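Local coordinates for protein toxin PAU_02230 (Photorhabdus asymbiotica subsp. asymbiotica ATCC 43949, PDB 6HV6) that is a bacterial toxin of Photorhabdus, known as PaTox, whose modelled part combines many helices with a six-stranded antiparallel sheet, at residues N126-S129 / L130-I134. The protein carries 1 engineered substitution. Sequence-based numbering, arbitrary orientation.
Sequences NGLS and LDKKI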
loop_
_atom_site.group_PDB
_atom_site.type_symbol
_atom_site.label_atom_id
_atom_site.label_comp_id
_atom_site.label_asym_id
_atom_site.label_seq_id
_atom_site.Cartn_x
_atom_site.Cartn_y
_atom_site.Cartn_z
ATOM N N ASN A 126 3.317 7.170 31.228
ATOM C CA ASN A 126 3.023 5.761 30.990
ATOM C C ASN A 126 1.648 5.351 31.517
ATOM O O ASN A 126 1.015 4.450 30.960
ATOM C CB ASN A 126 4.101 4.891 31.625
ATOM C CG ASN A 126 5.408 4.986 30.891
ATOM O OD1 ASN A 126 5.440 5.312 29.696
ATOM N ND2 ASN A 126 6.484 4.669 31.573
ATOM N N GLY A 127 1.178 5.960 32.583
ATOM C CA GLY A 127 -0.116 5.488 33.044
ATOM C C GLY A 127 -1.326 6.025 32.301
ATOM O O GLY A 127 -2.452 5.613 32.599
ATOM N N LEU A 128 -1.132 6.914 31.333
ATOM C CA LEU A 128 -2.218 7.683 30.745
ATOM C C LEU A 128 -2.873 6.929 29.593
ATOM O O LEU A 128 -2.229 6.164 28.873
ATOM C CB LEU A 128 -1.704 9.035 30.254
ATOM C CG LEU A 128 -1.067 9.928 31.323
ATOM C CD1 LEU A 128 -0.713 11.300 30.757
ATOM C CD2 LEU A 128 -1.994 10.067 32.522
ATOM N N SER A 129 -4.174 7.128 29.447
ATOM C CA SER A 129 -4.881 6.582 28.299
ATOM C C SER A 129 -4.389 7.242 27.017
ATOM O O SER A 129 -3.763 8.307 27.035
ATOM C CB SER A 129 -6.386 6.812 28.433
ATOM O OG SER A 129 -6.651 8.191 28.330
ATOM N N LEU A 130 -4.699 6.602 25.885
ATOM C CA LEU A 130 -4.339 7.176 24.590
ATOM C C LEU A 130 -4.931 8.577 24.427
ATOM O O LEU A 130 -4.221 9.530 24.093
ATOM C CB LEU A 130 -4.814 6.251 23.463
ATOM C CG LEU A 130 -4.578 6.730 22.033
ATOM C CD1 LEU A 130 -3.103 7.017 21.821
ATOM C CD2 LEU A 130 -5.085 5.710 21.019
ATOM N N ASP A 131 -6.231 8.724 24.677
ATOM C CA ASP A 131 -6.851 10.042 24.528
ATOM C C ASP A 131 -6.184 11.086 25.420
ATOM O O ASP A 131 -6.058 12.252 25.032
ATOM C CB ASP A 131 -8.345 9.962 24.837
ATOM C CG ASP A 131 -9.165 9.677 23.597
ATOM O OD1 ASP A 131 -8.783 10.162 22.516
ATOM O OD2 ASP A 131 -10.169 8.958 23.695
ATOM N N LYS A 132 -5.784 10.696 26.631
ATOM C CA LYS A 132 -5.106 11.634 27.518
ATOM C C LYS A 132 -3.745 12.027 26.953
ATOM O O LYS A 132 -3.388 13.210 26.942
ATOM C CB LYS A 132 -4.948 11.026 28.908
ATOM C CG LYS A 132 -4.515 12.037 29.952
ATOM C CD LYS A 132 -5.417 13.251 29.901
ATOM C CE LYS A 132 -5.336 14.073 31.170
ATOM N NZ LYS A 132 -6.390 15.124 31.159
ATOM N N LYS A 133 -2.968 11.043 26.490
ATOM C CA LYS A 133 -1.699 11.336 25.820
ATOM C C LYS A 133 -1.890 12.290 24.642
ATOM O O LYS A 133 -1.088 13.204 24.433
ATOM C CB LYS A 133 -1.042 10.037 25.341
ATOM C CG LYS A 133 -0.527 9.111 26.458
ATOM C CD LYS A 133 0.389 8.035 25.844
ATOM C CE LYS A 133 1.097 7.187 26.910
ATOM N NZ LYS A 133 0.180 6.158 27.501
ATOM N N ILE A 134 -2.935 12.078 23.850
ATOM C CA ILE A 134 -3.199 12.975 22.730
ATOM C C ILE A 134 -3.544 14.372 23.241
ATOM O O ILE A 134 -3.040 15.371 22.727
ATOM C CB ILE A 134 -4.321 12.401 21.842
ATOM C CG1 ILE A 134 -3.886 11.090 21.171
ATOM C CG2 ILE A 134 -4.719 13.401 20.783
ATOM C CD1 ILE A 134 -5.047 10.404 20.459
HETATM O O HOH W 1 1.432 3.641 28.370
#
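S129 and K132 meet at the start of helix 130-138, where S129 is the N-cap residue. The loop that follows helix 101-115 turns into the helix here, at the protein surface. L130 opens the first turn. Its side chain points away from the loop and packs on M154 and S157 of helix 144-176. The carboxylate of D131 leads away from the loop, and its OD1 accepts a hydrogen bond from the backbone N of N79. K132 gives its backbone N-H to the cap: K132 N to S129 OG is 3.1 Å, with an angle of 155° at the hydrogen. The S129 hydroxyl reaches this N-H because OG sits between the backbone N and the carbonyl carbon (chi1 68°). The aliphatic part of K132 crosses L128 at a slant, and K132 CG lies 4.0 Å from L128 CD1. K133 makes two direct bonds back to the loop. The backbone K133 N donates almost straight to S129 O at 2.9 Å, closing the first helical turn. The side chain runs back along the loop, with K133 CG 4.0 Å from L128 CB. A bend at the last torsion (chi4 78°) brings the ammonium to L128 O, and K133 NZ lies 2.8 Å from that oxygen. One water also links the ammonium to the loop: it accepts from K133 NZ at 2.9 Å and donates to N126 O at 2.7 Å.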